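Local coordinates for Lmaj004144AAA protein (PDB 1Y63), which probably transfers phosphate between nucleoside triphosphates and monophosphates as an AK6-type adenylate kinase, and probably also hydrolyses ATP during maturation of the small ribosomal subunit, at residues I13-T16 with G22-S25; V113-L118 with A126-N131; R156-D159 with Q163-A166. All coordinates share one frame; numbering follows the deposited sequence. Where two conformers were deposited one is given.

Contact 1 (I13-T16 with G22-S25). With MN (manganese (II) ion), chain B; ADP (adenosine-5'-diphosphate), chain Q.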
# COMPACT_ATOMS: atom_id res chain seq x y z
N ILE A 13 7.27 -5.85 -0.21
CA ILE A 13 7.10 -4.40 -0.17
C ILE A 13 5.64 -4.07 0.10
O ILE A 13 4.74 -4.73 -0.44
CB ILE A 13 7.49 -3.78 -1.53
CG1 ILE A 13 8.94 -4.14 -1.89
CG2 ILE A 13 7.25 -2.25 -1.53
CD1 ILE A 13 9.28 -3.73 -3.30
N LEU A 14 5.40 -3.05 0.93
CA LEU A 14 4.08 -2.50 1.13
C LEU A 14 4.04 -1.12 0.51
O LEU A 14 4.92 -0.32 0.74
CB LEU A 14 3.75 -2.39 2.61
CG LEU A 14 2.41 -1.71 2.99
CD1 LEU A 14 1.24 -2.48 2.41
CD2 LEU A 14 2.33 -1.62 4.51
N ILE A 15 3.02 -0.89 -0.33
CA ILE A 15 2.71 0.44 -0.88
C ILE A 15 1.42 0.91 -0.20
O ILE A 15 0.37 0.26 -0.29
CB ILE A 15 2.51 0.44 -2.41
CG1 ILE A 15 3.59 -0.35 -3.16
CG2 ILE A 15 2.41 1.88 -2.91
CD1 ILE A 15 4.98 0.12 -2.98
N THR A 16 1.51 2.01 0.53
CA THR A 16 0.37 2.53 1.26
C THR A 16 0.24 4.05 0.99
O THR A 16 1.05 4.63 0.25
CB THR A 16 0.49 2.18 2.76
OG1 THR A 16 -0.75 2.48 3.42
CG2 THR A 16 1.64 2.96 3.46
N GLY A 22 -2.09 6.60 -5.79
CA GLY A 22 -1.43 5.82 -6.85
C GLY A 22 -0.91 4.47 -6.48
O GLY A 22 -0.04 3.95 -7.18
N LYS A 23 -1.42 3.89 -5.39
CA LYS A 23 -0.87 2.62 -4.86
C LYS A 23 -0.97 1.47 -5.84
O LYS A 23 0.01 0.79 -6.12
CB LYS A 23 -1.56 2.23 -3.55
CG LYS A 23 -1.49 3.24 -2.43
CD LYS A 23 -2.26 2.77 -1.23
CE LYS A 23 -3.74 2.65 -1.46
NZ LYS A 23 -4.35 4.00 -1.74
N THR A 24 -2.17 1.27 -6.38
CA THR A 24 -2.39 0.16 -7.29
C THR A 24 -1.61 0.35 -8.57
O THR A 24 -0.99 -0.62 -9.08
CB THR A 24 -3.91 -0.01 -7.55
OG1 THR A 24 -4.57 -0.28 -6.31
CG2 THR A 24 -4.14 -1.18 -8.54
N SER A 25 -1.58 1.57 -9.08
CA SER A 25 -0.80 1.89 -10.27
C SER A 25 0.68 1.59 -10.07
O SER A 25 1.34 1.01 -10.94
CB SER A 25 -1.01 3.33 -10.70
OG SER A 25 -2.38 3.55 -11.01
MN MN B . -6.07 0.94 -5.42
PB ADP Q . -4.98 4.09 -5.34
O1B ADP Q . -6.39 4.45 -4.89
O2B ADP Q . -3.96 4.67 -4.38
O3B ADP Q . -4.78 2.61 -5.64
PA ADP Q . -4.67 4.35 -8.21
O1A ADP Q . -3.40 3.58 -8.51
O2A ADP Q . -5.98 3.61 -8.47
O3A ADP Q . -4.67 4.91 -6.72
O5' ADP Q . -4.67 5.73 -9.03
C5' ADP Q . -5.90 6.25 -9.51
C4' ADP Q . -5.59 6.93 -10.82
O4' ADP Q . -4.61 7.95 -10.61
C3' ADP Q . -4.96 6.01 -11.86
O3' ADP Q . -5.92 5.22 -12.56
C2' ADP Q . -4.26 6.99 -12.74
O2' ADP Q . -5.19 7.68 -13.57
C1' ADP Q . -3.76 8.02 -11.75
N9 ADP Q . -2.38 7.88 -11.26
C8 ADP Q . -1.88 7.06 -10.28
N7 ADP Q . -0.56 7.29 -10.08
C5 ADP Q . -0.22 8.31 -10.94
C6 ADP Q . 1.02 9.02 -11.22
N6 ADP Q . 2.14 8.74 -10.53
N1 ADP Q . 0.96 9.98 -12.16
C2 ADP Q . -0.20 10.26 -12.82
N3 ADP Q . -1.39 9.66 -12.64
C4 ADP Q . -1.42 8.67 -11.70
O HOH W 1 -7.48 -0.75 -5.26
O HOH W 2 -5.22 0.38 -3.54
O HOH W 3 -7.61 2.23 -4.42
O HOH W 4 -6.94 1.34 -7.41
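The P-loop (Walker A motif) of this probable nucleotide kinase is framed here, where Lys23 at the start of helix 23-33 packs on Ile15 and Thr16 at the end of strand 12-16. The side chains of Ile15 and Lys23 run antiparallel past one another, with Ile15 CG2 4.0 Å from Lys23 CB. Further out, the Lys23 chain lies along the backbone of Thr16, and Lys23 CD is 3.6 Å from Thr16 C. Bends at chi3 (-65°) and chi4 (-64°) then turn the ammonium group to the beta phosphate of ADP. There Lys23 NZ bonds ADP O2B at 2.8 Å; Gly17 O is a second partner. The same oxygen takes the backbone N-H groups of Gly22 and Lys23, so three donors grip it. Thr24 N bonds ADP O3B, and Ser25 holds ADP O1A through both N and OG, with OG at 2.7 Å. Thr24 OG1 binds the manganese ion at 2.1 Å. ADP O3B and four waters complete six ligands, and two of these waters also donate to phosphate oxygens. Gly22 has phi 114°, a conformation in which a CB would press on the preceding carbonyl. Asp89 supports Thr24 OG1 from the second shell. Strand 12-16 runs between strands 85-89 and 103-108 of the parallel sheet, and Ile15 also packs on Val87, Val105 and Leu107.

Contact 2 (V113-L118 with A126-N131). With ADP (adenosine-5'-diphosphate), chain Q.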
# COMPACT_ATOMS: atom_id res chain seq x y z
N VAL A 113 -4.18 17.55 -7.51
CA VAL A 113 -4.05 16.32 -8.30
C VAL A 113 -4.94 15.24 -7.71
O VAL A 113 -5.63 14.53 -8.43
CB VAL A 113 -2.57 15.88 -8.41
CG1 VAL A 113 -2.42 14.54 -9.11
CG2 VAL A 113 -1.77 16.94 -9.16
N LEU A 114 -4.93 15.12 -6.39
CA LEU A 114 -5.72 14.09 -5.71
C LEU A 114 -7.21 14.28 -5.92
O LEU A 114 -7.95 13.32 -6.19
CB LEU A 114 -5.38 14.07 -4.22
CG LEU A 114 -6.03 12.95 -3.43
CD1 LEU A 114 -5.54 11.61 -3.97
CD2 LEU A 114 -5.71 13.05 -1.93
N PHE A 115 -7.65 15.51 -5.76
CA PHE A 115 -9.07 15.82 -5.97
C PHE A 115 -9.55 15.37 -7.35
O PHE A 115 -10.64 14.81 -7.50
CB PHE A 115 -9.29 17.31 -5.77
CG PHE A 115 -10.74 17.72 -5.72
CD1 PHE A 115 -11.46 17.70 -4.53
CD2 PHE A 115 -11.39 18.12 -6.89
CE1 PHE A 115 -12.79 18.09 -4.50
CE2 PHE A 115 -12.73 18.51 -6.86
CZ PHE A 115 -13.42 18.48 -5.66
N GLU A 116 -8.73 15.63 -8.37
CA GLU A 116 -9.10 15.26 -9.73
C GLU A 116 -9.15 13.75 -9.91
O GLU A 116 -10.07 13.21 -10.53
CB GLU A 116 -8.15 15.93 -10.73
CG GLU A 116 -8.28 17.44 -10.74
CD GLU A 116 -7.16 18.16 -11.50
OE1 GLU A 116 -6.10 17.55 -11.78
OE2 GLU A 116 -7.33 19.37 -11.80
N ARG A 117 -8.17 13.04 -9.36
CA ARG A 117 -8.16 11.59 -9.42
C ARG A 117 -9.40 10.99 -8.78
O ARG A 117 -9.99 10.05 -9.29
CB ARG A 117 -6.92 11.04 -8.73
CG ARG A 117 -5.65 11.31 -9.46
CD ARG A 117 -4.49 10.73 -8.71
NE ARG A 117 -3.20 11.08 -9.34
CZ ARG A 117 -2.02 10.74 -8.83
NH1 ARG A 117 -1.94 10.06 -7.68
NH2 ARG A 117 -0.90 11.15 -9.41
N LEU A 118 -9.76 11.50 -7.61
CA LEU A 118 -10.90 10.98 -6.89
C LEU A 118 -12.23 11.27 -7.62
O LEU A 118 -13.16 10.48 -7.53
CB LEU A 118 -10.89 11.51 -5.45
CG LEU A 118 -9.74 11.01 -4.57
CD1 LEU A 118 -9.74 11.82 -3.26
CD2 LEU A 118 -9.84 9.51 -4.32
N ALA A 126 -18.87 12.93 -0.47
CA ALA A 126 -18.48 12.74 0.92
C ALA A 126 -17.17 11.95 1.04
O ALA A 126 -16.25 12.31 1.80
CB ALA A 126 -19.60 12.07 1.71
N LYS A 127 -17.07 10.85 0.29
CA LYS A 127 -15.87 10.03 0.40
C LYS A 127 -14.67 10.78 -0.15
O LYS A 127 -13.58 10.72 0.40
CB LYS A 127 -16.09 8.69 -0.29
CG LYS A 127 -16.98 7.76 0.50
CD LYS A 127 -16.21 7.09 1.62
CE LYS A 127 -17.07 6.14 2.42
NZ LYS A 127 -17.83 6.80 3.51
N ARG A 128 -14.88 11.54 -1.23
CA ARG A 128 -13.81 12.36 -1.78
C ARG A 128 -13.30 13.36 -0.75
O ARG A 128 -12.09 13.47 -0.54
CB ARG A 128 -14.27 13.09 -3.04
CG ARG A 128 -13.23 14.01 -3.68
CD ARG A 128 -13.70 14.55 -5.01
NE ARG A 128 -14.91 15.36 -4.85
CZ ARG A 128 -15.64 15.91 -5.82
NH1 ARG A 128 -15.29 15.77 -7.10
NH2 ARG A 128 -16.74 16.59 -5.52
N ALA A 129 -14.20 14.09 -0.10
CA ALA A 129 -13.78 15.07 0.92
C ALA A 129 -13.08 14.43 2.11
O ALA A 129 -12.11 14.98 2.64
CB ALA A 129 -14.98 15.85 1.41
N GLU A 130 -13.59 13.29 2.56
CA GLU A 130 -12.97 12.52 3.64
C GLU A 130 -11.54 12.11 3.28
O GLU A 130 -10.61 12.22 4.11
CB GLU A 130 -13.79 11.28 3.93
CG GLU A 130 -15.05 11.52 4.71
CD GLU A 130 -15.99 10.35 4.64
OE1 GLU A 130 -15.51 9.20 4.69
OE2 GLU A 130 -17.22 10.58 4.52
N ASN A 131 -11.34 11.66 2.05
CA ASN A 131 -10.01 11.28 1.62
C ASN A 131 -9.10 12.47 1.46
O ASN A 131 -7.93 12.41 1.80
CB ASN A 131 -10.06 10.46 0.33
CG ASN A 131 -10.59 9.06 0.55
OD1 ASN A 131 -10.24 8.39 1.53
ND2 ASN A 131 -11.35 8.57 -0.42
PB ADP Q . -4.98 4.09 -5.34
O1B ADP Q . -6.39 4.45 -4.89
O2B ADP Q . -3.96 4.67 -4.38
O3B ADP Q . -4.78 2.61 -5.64
PA ADP Q . -4.67 4.35 -8.21
O1A ADP Q . -3.40 3.58 -8.51
O2A ADP Q . -5.98 3.61 -8.47
O3A ADP Q . -4.67 4.91 -6.72
O5' ADP Q . -4.67 5.73 -9.03
C5' ADP Q . -5.90 6.25 -9.51
C4' ADP Q . -5.59 6.93 -10.82
O4' ADP Q . -4.61 7.95 -10.61
C3' ADP Q . -4.96 6.01 -11.86
O3' ADP Q . -5.92 5.22 -12.56
C2' ADP Q . -4.26 6.99 -12.74
O2' ADP Q . -5.19 7.68 -13.57
C1' ADP Q . -3.76 8.02 -11.75
N9 ADP Q . -2.38 7.88 -11.26
C8 ADP Q . -1.88 7.06 -10.28
N7 ADP Q . -0.56 7.29 -10.08
C5 ADP Q . -0.22 8.31 -10.94
C6 ADP Q . 1.02 9.02 -11.22
N6 ADP Q . 2.14 8.74 -10.53
N1 ADP Q . 0.96 9.98 -12.16
C2 ADP Q . -0.20 10.26 -12.82
N3 ADP Q . -1.39 9.66 -12.64
C4 ADP Q . -1.42 8.67 -11.70
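Arg128 lays its side chain over one face of the Phe115 ring and packs its aliphatic part on Leu118. These three residues bury the most surface between the two helices. The guanidinium and ring planes are only 18° apart. Phe115 CZ sits over the centre of the guanidinium, 3.4 Å from Arg128 CZ. Arg128 CD makes a CH-pi contact over the same ring, 4.0 Å from its centroid. A bend at chi3 (62°) of Arg128 turns the guanidinium flat onto the ring, and Arg128 NH1 is hydrogen-bonded to Thr119 OG1. Nearer the backbone, Leu118 CB meets Arg128 CG at 3.9 Å, while Leu118 CD1 reaches Asn131 CB, also at 3.9 Å. Segments 113-118 and 126-131 run roughly antiparallel, their axes at 153°, and segment 126-131 falls largely in the predicted LID region. On helix 111-120, Arg117 turns to the nucleotide: its guanidinium lies over the adenine, with NH2 3.3 Å from ADP C5. No hydrogen bond joins the two segments. Their union rests on apolar contact and on a guanidinium lying nearly parallel over the Phe115 ring, while Arg128 NH1 keeps its hydrogen bond to Thr119.

Contact 3 (R156-D159 with Q163-A166). With ADP (adenosine-5'-diphosphate), chain Q.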
# COMPACT_ATOMS: atom_id res chain seq x y z
N ARG A 156 7.17 9.25 -0.73
CA ARG A 156 7.40 9.80 -2.07
C ARG A 156 6.22 10.58 -2.59
O ARG A 156 5.09 10.14 -2.49
CB ARG A 156 7.74 8.70 -3.06
CG ARG A 156 8.90 7.81 -2.68
CD ARG A 156 10.25 8.50 -2.87
NE ARG A 156 10.63 8.62 -4.27
CZ ARG A 156 11.81 9.02 -4.73
NH1 ARG A 156 12.81 9.34 -3.91
NH2 ARG A 156 12.02 9.13 -6.04
N GLU A 157 6.50 11.76 -3.12
CA GLU A 157 5.48 12.50 -3.85
C GLU A 157 5.18 11.71 -5.11
O GLU A 157 6.10 11.22 -5.77
CB GLU A 157 6.01 13.90 -4.20
CG GLU A 157 4.91 14.83 -4.73
CD GLU A 157 3.84 15.18 -3.66
OE1 GLU A 157 4.04 14.89 -2.45
OE2 GLU A 157 2.81 15.77 -4.02
N ASN A 158 3.89 11.59 -5.43
CA ASN A 158 3.46 10.76 -6.55
C ASN A 158 2.38 11.45 -7.37
O ASN A 158 1.29 10.93 -7.50
CB ASN A 158 2.95 9.40 -6.04
CG ASN A 158 2.95 8.34 -7.10
OD1 ASN A 158 3.94 8.18 -7.84
ND2 ASN A 158 1.84 7.58 -7.21
N ASP A 159 2.71 12.62 -7.91
CA ASP A 159 1.76 13.45 -8.69
C ASP A 159 1.78 13.10 -10.18
O ASP A 159 0.73 13.18 -10.87
CB ASP A 159 2.10 14.94 -8.56
CG ASP A 159 1.74 15.54 -7.22
OD1 ASP A 159 0.94 14.95 -6.46
OD2 ASP A 159 2.20 16.65 -6.94
N GLN A 163 7.44 10.90 -11.70
CA GLN A 163 7.67 10.61 -10.30
C GLN A 163 7.49 9.14 -9.99
O GLN A 163 8.32 8.55 -9.32
CB GLN A 163 6.79 11.47 -9.41
CG GLN A 163 7.31 12.88 -9.36
CD GLN A 163 6.42 13.79 -8.56
OE1 GLN A 163 5.22 13.55 -8.46
NE2 GLN A 163 7.02 14.82 -7.95
N MET A 164 6.41 8.54 -10.48
CA MET A 164 6.19 7.12 -10.26
C MET A 164 7.35 6.28 -10.74
O MET A 164 7.80 5.40 -10.04
CB MET A 164 4.88 6.65 -10.94
CG MET A 164 4.47 5.23 -10.51
SD MET A 164 2.69 4.97 -10.38
CE MET A 164 2.28 5.18 -12.11
N ALA A 165 7.82 6.56 -11.96
CA ALA A 165 8.90 5.78 -12.53
C ALA A 165 10.19 5.92 -11.73
O ALA A 165 10.91 4.96 -11.53
CB ALA A 165 9.11 6.16 -13.98
N ALA A 166 10.47 7.14 -11.27
CA ALA A 166 11.67 7.39 -10.47
C ALA A 166 11.62 6.69 -9.11
O ALA A 166 12.62 6.16 -8.61
CB ALA A 166 11.91 8.89 -10.32
PB ADP Q . -4.98 4.09 -5.34
O1B ADP Q . -6.39 4.45 -4.89
O2B ADP Q . -3.96 4.67 -4.38
O3B ADP Q . -4.78 2.61 -5.64
PA ADP Q . -4.67 4.35 -8.21
O1A ADP Q . -3.40 3.58 -8.51
O2A ADP Q . -5.98 3.61 -8.47
O3A ADP Q . -4.67 4.91 -6.72
O5' ADP Q . -4.67 5.73 -9.03
C5' ADP Q . -5.90 6.25 -9.51
C4' ADP Q . -5.59 6.93 -10.82
O4' ADP Q . -4.61 7.95 -10.61
C3' ADP Q . -4.96 6.01 -11.86
O3' ADP Q . -5.92 5.22 -12.56
C2' ADP Q . -4.26 6.99 -12.74
O2' ADP Q . -5.19 7.68 -13.57
C1' ADP Q . -3.76 8.02 -11.75
N9 ADP Q . -2.38 7.88 -11.26
C8 ADP Q . -1.88 7.06 -10.28
N7 ADP Q . -0.56 7.29 -10.08
C5 ADP Q . -0.22 8.31 -10.94
C6 ADP Q . 1.02 9.02 -11.22
N6 ADP Q . 2.14 8.74 -10.53
N1 ADP Q . 0.96 9.98 -12.16
C2 ADP Q . -0.20 10.26 -12.82
N3 ADP Q . -1.39 9.66 -12.64
C4 ADP Q . -1.42 8.67 -11.70
O HOH W 5 9.95 10.33 -7.73
O HOH W 6 4.88 17.25 -7.57
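Gln163 CG stands anti to the carbonyl carbon (chi1 -75°), and the chain is extended beyond it (chi2 176°), which carries the amide back from the helix to the turn after strand 153-157. There Gln163 OE1 accepts the backbone N-H of Asp159 at 2.7 Å. The donor lies nearly in line with the amide C=O, at a C=O...N angle of 169°. A side-chain oxygen thus satisfies a backbone N-H just beyond the strand. The Gln163 side chain runs alongside that of Glu157, with Gln163 NE2 3.8 Å from Glu157 CG. Water 6 joins Gln163 NE2 to Asp159 OD2. The Glu157 and Asp159 carboxylates approach closely, and Ser110 OG is a hydrogen-bond partner of both Glu157 OE2 and Asp159 OD2. Such closeness may raise the pKa of one of the two acids.

Asn158 and Met164 form the side of the contact nearest the adenine. Asn158 OD1 is 3.5 Å from Met164 CA and 3.3 Å from ADP N6, while its ND2 is held by Thr21 O. Met164 CB also approaches ADP N6, at 3.5 Å. The pair therefore lines the pocket round the exocyclic amino group.

At the other end Arg156 NH2 passes Ala166, 3.9 Å from its carbonyl C. Water 5 bridges Gln163 O and Arg156 NH2, the latter weakly, and Thr167 OG1 is the partner of Arg156 NE. The segment 156-159 continues an edge strand of the sheet, 153-157, which pairs with strand 103-108 through His108 and Val106. Helix 161-178 follows after a short turn, and from that turn Asn158 packs against Met26 of helix 23-33.

From the N terminus, contact 1 closes first, round the short phosphate-binding loop between strand 12-16 and helix 23-33. Contact 2 follows, closing the turn between helices 111-120 and 125-136. Contact 3 comes last, closing the short turn between edge strand 153-157 and helix 161-178. The three are in series; none nests in or crosses another. They converge on ADP: contact 1 holds the phosphates, while Arg117 from contact 2 and Asn158 from contact 3 meet the base. Arg117 NH2 probably bonds Asn158 O at 2.9 Å, and Gly22 CA packs on Asn158 ND2. Thus a central strand, the helical pair that carries part of the predicted LID and the edge of the sheet meet round one nucleotide.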